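PDB 3ZS6: periplasmic oligopeptide-binding protein from Burkholderia pseudomallei, which probably binds oligopeptides in the periplasm and hands them to an ABC transporter for uptake into the cell. Local coordinates for residues Glu217-Ala222 with Asn356-His361; Ala40-Ser45 with Thr149-Leu154. One frame throughout, in Å; residues are numbered along the deposited sequence.

Contact 1 of 2, residues Glu217-Ala222 with Asn356-His361; sequences ENDETA and NTNDLH
Asp-359 reaches across to the start of helix 219-227 and takes up its first backbone N-H groups. Its OD1 accepts from Asp-219 N at 3.3 Å, on the syn lone pair and with an N-H...O angle of 157°. OD2 accepts weakly from Glu-220 N at 3.5 Å, so one carboxylate spans two successive amides. The next amide is met from within its own segment: Asn-218, the N-cap, receives Thr-221 N on OD1 at 2.9 Å, in the carbonyl plane. Its CG lies anti to the backbone N (chi1 -175°), which brings OD1 back over the helix end. The side chains of Asn-218 and Asp-359 cross at about a right angle, with Asn-218 ND2 3.0 Å from Asp-359 OD2 but poorly angled for a hydrogen bond. At the other Asp-359 oxygen, Asp-219 OD2 comes within 3.3 Å of Asp-359 OD1, a like-charge approach with the carboxylate planes tilted only 20° from parallel. Farther out, Glu-217 packs its CB on Thr-357 O at 3.6 Å, while its carboxylate leads away. Thr-357 OG1 turns to Asn-384 instead. Two helix N-termini thus lie side by side, Asn-218 and Asn-358 being the cap residues with CA atoms 5.2 Å apart. The positive ends of both helix dipoles probably ease the closeness of the two acids, and the N-H groups that Asp-359 accepts, one of them weakly, may offset part of its charge.

Contact 2 of 2, residues Ala40-Ser45 with Thr149-Leu154; sequences ARIDAS and TAMAPL
Strand 40-42 and the turn after helix 145-148 come closest at Arg-41 and Ala-150, whose CA atoms are 4.6 Å apart. Direct backbone contact is limited to a CA-H...O approach, Ala-150 CA to Ala-40 O at 3.3 Å with 148° at the hydrogen. Water supplies the conventional link: water 2 accepts from Ile-42 N at 3.0 Å and donates to Ala-150 O at 2.8 Å, bridging the two backbones. Ala-150 aims its methyl at the strand, where CB lies 3.8 Å from Ile-42 CG1 and sits over the Ala-40 carbonyl. Ile-42 holds this CG1 anti to its carbonyl carbon (chi1 -55°). In one of two conformers Met-151 CE comes to 4.1 Å from Ile-42 CG1, so that contact is doubtful. At the other end, the Ala-40 methyl meets Thr-149 OG1 at 3.6 Å, a hydroxyl already bonded to Pro-146 O. Arg-41 starts away from the turn, and its guanidinium NH2 forms a salt bridge with Asp-501. Strand 40-42 forms one border of a five-stranded antiparallel sheet, pairing with strand 48-60. The Ala-150 methyl against Ile-42 and Ala-40, with a bridging water, joins the turn to an edge strand in a buried part of this solute-binding fold.

In the fold
From the N terminus, the chain enters strand 40-42, runs through the other strands of its antiparallel sheet and helix 82-93, and returns after helix 145-148 to close contact 2, a loop of 103 intervening residues. It then passes through strands 181-187, 191-196 and 210-215 of a second sheet before opening contact 1. Another 133 residues, ending in strand 350-356 of a third, mixed sheet, bring the chain back to close contact 1. The two loops follow in series, neither nested nor crossed. Their centres lie 28 Å apart and their nearest atoms about 19 Å. Contact 2 is buried, beside the antiparallel sheet; contact 1, at the surface, ties the start of helix 219-227 to that of helix 359-376.

Contact 1 of 2, residues Glu217-Ala222 with Asn356-His361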
loop_
_atom_site.group_PDB
_atom_site.type_symbol
_atom_site.label_atom_id
_atom_site.label_comp_id
_atom_site.label_asym_id
_atom_site.label_seq_id
_atom_site.Cartn_x
_atom_site.Cartn_y
_atom_site.Cartn_z
ATOM N N GLU A 217 13.421 -2.647 -12.029
ATOM C CA GLU A 217 12.819 -1.323 -11.997
ATOM C C GLU A 217 12.119 -0.975 -13.301
ATOM O O GLU A 217 11.121 -0.261 -13.307
ATOM C CB GLU A 217 13.882 -0.267 -11.669
ATOM C CG GLU A 217 14.588 -0.509 -10.330
ATOM C CD GLU A 217 15.540 -1.711 -10.366
ATOM O OE1 GLU A 217 15.867 -2.195 -11.475
ATOM O OE2 GLU A 217 15.964 -2.171 -9.281
ATOM N N ASN A 218 12.657 -1.496 -14.397
ATOM C CA ASN A 218 12.214 -1.153 -15.740
ATOM C C ASN A 218 11.230 -2.187 -16.301
ATOM O O ASN A 218 11.577 -3.359 -16.460
ATOM C CB ASN A 218 13.437 -1.039 -16.651
ATOM C CG ASN A 218 13.089 -0.558 -18.044
ATOM O OD1 ASN A 218 12.639 -1.336 -18.886
ATOM N ND2 ASN A 218 13.305 0.731 -18.299
ATOM N N ASP A 219 10.006 -1.755 -16.594
ATOM C CA ASP A 219 8.962 -2.680 -17.041
ATOM C C ASP A 219 9.290 -3.343 -18.384
ATOM O O ASP A 219 8.897 -4.483 -18.636
ATOM C CB ASP A 219 7.606 -1.974 -17.101
ATOM C CG ASP A 219 7.114 -1.537 -15.725
ATOM O OD1 ASP A 219 7.034 -2.394 -14.821
ATOM O OD2 ASP A 219 6.816 -0.334 -15.545
ATOM N N GLU A 220 10.013 -2.632 -19.243
ATOM C CA GLU A 220 10.408 -3.194 -20.531
ATOM C C GLU A 220 11.383 -4.351 -20.368
ATOM O O GLU A 220 11.255 -5.379 -21.036
ATOM C CB GLU A 220 10.996 -2.120 -21.452
ATOM C CG GLU A 220 9.988 -1.537 -22.435
ATOM C CD GLU A 220 9.554 -2.537 -23.501
ATOM O OE1 GLU A 220 10.197 -3.604 -23.625
ATOM O OE2 GLU A 220 8.568 -2.251 -24.217
ATOM N N THR A 221 12.354 -4.180 -19.480
ATOM C CA THR A 221 13.299 -5.238 -19.156
ATOM C C THR A 221 12.554 -6.429 -18.548
ATOM O O THR A 221 12.847 -7.586 -18.862
ATOM C CB THR A 221 14.363 -4.745 -18.151
ATOM O OG1 THR A 221 15.213 -3.780 -18.786
ATOM C CG2 THR A 221 15.203 -5.907 -17.637
ATOM N N ALA A 222 11.585 -6.137 -17.681
ATOM C CA ALA A 222 10.738 -7.183 -17.100
ATOM C C ALA A 222 10.014 -7.964 -18.194
ATOM O O ALA A 222 9.905 -9.192 -18.131
ATOM C CB ALA A 222 9.725 -6.578 -16.129
ATOM N N ASN A 356 10.603 7.574 -8.435
ATOM C CA ASN A 356 11.470 6.399 -8.389
ATOM C C ASN A 356 11.702 5.853 -9.783
ATOM O O ASN A 356 10.759 5.705 -10.562
ATOM C CB ASN A 356 10.925 5.309 -7.452
ATOM C CG ASN A 356 9.540 4.847 -7.840
ATOM O OD1 ASN A 356 8.591 5.628 -7.803
ATOM N ND2 ASN A 356 9.415 3.573 -8.216
ATOM N N THR A 357 12.971 5.586 -10.090
ATOM C CA THR A 357 13.403 5.139 -11.411
ATOM C C THR A 357 12.494 4.058 -11.984
ATOM O O THR A 357 12.336 2.987 -11.387
ATOM C CB THR A 357 14.853 4.614 -11.351
ATOM O OG1 THR A 357 15.687 5.591 -10.705
ATOM C CG2 THR A 357 15.386 4.316 -12.760
ATOM N N ASN A 358 11.891 4.370 -13.130
ATOM C CA ASN A 358 10.931 3.509 -13.822
ATOM C C ASN A 358 10.392 4.214 -15.071
ATOM O O ASN A 358 10.229 5.430 -15.067
ATOM C CB ASN A 358 9.769 3.139 -12.903
ATOM C CG ASN A 358 8.683 2.363 -13.624
ATOM O OD1 ASN A 358 8.794 1.157 -13.813
ATOM N ND2 ASN A 358 7.635 3.056 -14.035
ATOM N N ASP A 359 10.118 3.463 -16.134
ATOM C CA ASP A 359 9.717 4.093 -17.394
ATOM C C ASP A 359 8.329 4.736 -17.347
ATOM O O ASP A 359 8.141 5.829 -17.871
ATOM C CB ASP A 359 9.843 3.136 -18.600
ATOM C CG ASP A 359 9.748 1.663 -18.207
ATOM O OD1 ASP A 359 9.069 1.339 -17.206
ATOM O OD2 ASP A 359 10.361 0.827 -18.906
ATOM N N LEU A 360 7.357 4.087 -16.714
ATOM C CA LEU A 360 6.050 4.736 -16.566
ATOM C C LEU A 360 6.151 6.041 -15.764
ATOM O O LEU A 360 5.628 7.081 -16.175
ATOM C CB LEU A 360 5.029 3.816 -15.905
ATOM C CG LEU A 360 3.801 4.627 -15.455
ATOM C CD1 LEU A 360 2.971 5.038 -16.664
ATOM C CD2 LEU A 360 2.953 3.878 -14.438
ATOM N N HIS A 361 6.825 5.990 -14.620
ATOM C CA HIS A 361 6.906 7.170 -13.753
ATOM C C HIS A 361 7.602 8.320 -14.455
ATOM O O HIS A 361 7.214 9.476 -14.302
ATOM C CB HIS A 361 7.611 6.844 -12.438
ATOM C CG HIS A 361 6.875 5.853 -11.594
ATOM N ND1 HIS A 361 5.499 5.833 -11.506
ATOM C CD2 HIS A 361 7.317 4.844 -10.804
ATOM C CE1 HIS A 361 5.124 4.851 -10.701
ATOM N NE2 HIS A 361 6.208 4.237 -10.261
#

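Contact 2 of 2, residues Ala40-Ser45 with Thr149-Leu154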
loop_
_atom_site.group_PDB
_atom_site.type_symbol
_atom_site.label_atom_id
_atom_site.label_comp_id
_atom_site.label_asym_id
_atom_site.label_seq_id
_atom_site.Cartn_x
_atom_site.Cartn_y
_atom_site.Cartn_z
ATOM N N ALA A 40 -5.179 -13.772 10.196
ATOM C CA ALA A 40 -5.920 -14.089 8.983
ATOM C C ALA A 40 -5.029 -13.918 7.748
ATOM O O ALA A 40 -3.927 -13.371 7.841
ATOM C CB ALA A 40 -7.150 -13.193 8.879
ATOM N N ARG A 41 -5.516 -14.386 6.599
ATOM C CA ARG A 41 -4.842 -14.183 5.315
ATOM C C ARG A 41 -5.842 -13.654 4.289
ATOM O O ARG A 41 -7.051 -13.842 4.439
ATOM C CB ARG A 41 -4.277 -15.505 4.759
ATOM C CG ARG A 41 -3.229 -16.211 5.594
ATOM C CD ARG A 41 -2.461 -17.237 4.736
ATOM N NE ARG A 41 -3.358 -18.121 3.987
ATOM C CZ ARG A 41 -3.492 -18.124 2.661
ATOM N NH1 ARG A 41 -2.781 -17.292 1.906
ATOM N NH2 ARG A 41 -4.342 -18.972 2.085
ATOM N N ILE A 42 -5.336 -13.023 3.234
ATOM C CA ILE A 42 -6.152 -12.722 2.057
ATOM C C ILE A 42 -5.811 -13.738 0.988
ATOM O O ILE A 42 -4.647 -13.843 0.591
ATOM C CB ILE A 42 -5.864 -11.329 1.483
ATOM C CG1 ILE A 42 -6.042 -10.255 2.563
ATOM C CG2 ILE A 42 -6.758 -11.063 0.247
ATOM C CD1 ILE A 42 -7.433 -10.272 3.242
ATOM N N ASP A 43 -6.804 -14.502 0.530
ATOM C CA ASP A 43 -6.527 -15.576 -0.426
ATOM C C ASP A 43 -6.565 -15.080 -1.873
ATOM O O ASP A 43 -6.658 -13.876 -2.126
ATOM C CB ASP A 43 -7.442 -16.801 -0.210
ATOM C CG ASP A 43 -8.853 -16.618 -0.789
ATOM O OD1 ASP A 43 -9.109 -15.643 -1.537
ATOM O OD2 ASP A 43 -9.711 -17.481 -0.501
ATOM N N ALA A 44 -6.490 -16.007 -2.820
ATOM C CA ALA A 44 -6.312 -15.618 -4.217
ATOM C C ALA A 44 -7.504 -14.816 -4.732
ATOM O O ALA A 44 -7.365 -13.987 -5.631
ATOM C CB ALA A 44 -6.069 -16.841 -5.080
ATOM N N SER A 45 -8.672 -15.057 -4.147
ATOM C CA SER A 45 -9.891 -14.378 -4.565
ATOM C C SER A 45 -10.058 -13.011 -3.904
ATOM O O SER A 45 -10.917 -12.227 -4.306
ATOM C CB SER A 45 -11.114 -15.235 -4.226
ATOM O OG SER A 45 -11.305 -15.266 -2.818
ATOM N N THR A 149 -5.727 -7.630 10.124
ATOM C CA THR A 149 -4.800 -8.604 10.694
ATOM C C THR A 149 -4.162 -9.485 9.618
ATOM O O THR A 149 -3.246 -10.253 9.905
ATOM C CB THR A 149 -5.508 -9.522 11.733
ATOM O OG1 THR A 149 -6.342 -10.469 11.048
ATOM C CG2 THR A 149 -6.363 -8.701 12.686
ATOM N N ALA A 150 -4.642 -9.381 8.381
ATOM C CA ALA A 150 -4.052 -10.137 7.277
ATOM C C ALA A 150 -2.843 -9.435 6.636
ATOM O O ALA A 150 -2.175 -10.006 5.776
ATOM C CB ALA A 150 -5.112 -10.465 6.213
ATOM N N MET A 151 -2.547 -8.206 7.051
ATOM C CA MET A 151 -1.433 -7.437 6.489
ATOM C C MET A 151 -0.108 -7.717 7.208
ATOM O O MET A 151 -0.099 -8.110 8.373
ATOM C CB MET A 151 -1.748 -5.936 6.538
ATOM C CG MET A 151 -2.817 -5.478 5.536
ATOM S SD MET A 151 -2.383 -5.831 3.803
ATOM C CE MET A 151 -3.227 -7.377 3.531
ATOM N N ALA A 152 1.003 -7.458 6.527
ATOM C CA ALA A 152 2.318 -7.818 7.058
ATOM C C ALA A 152 2.688 -7.215 8.415
ATOM O O ALA A 152 3.264 -7.903 9.255
ATOM C CB ALA A 152 3.411 -7.558 6.019
ATOM N N PRO A 153 2.358 -5.935 8.644
ATOM C CA PRO A 153 2.836 -5.385 9.915
ATOM C C PRO A 153 2.131 -5.977 11.141
ATOM O O PRO A 153 2.630 -5.782 12.248
ATOM C CB PRO A 153 2.546 -3.883 9.788
ATOM C CG PRO A 153 2.441 -3.640 8.288
ATOM C CD PRO A 153 1.773 -4.898 7.778
ATOM N N LEU A 154 1.013 -6.681 10.966
ATOM C CA LEU A 154 0.364 -7.319 12.119
ATOM C C LEU A 154 0.690 -8.813 12.263
ATOM O O LEU A 154 0.160 -9.487 13.155
ATOM C CB LEU A 154 -1.155 -7.063 12.139
ATOM C CG LEU A 154 -1.552 -5.575 12.275
ATOM C CD1 LEU A 154 -3.071 -5.387 12.251
ATOM C CD2 LEU A 154 -0.972 -4.957 13.547
HETATM O O HOH W 1 -1.421 -13.039 7.184
HETATM O O HOH W 2 -2.607 -12.022 3.918
#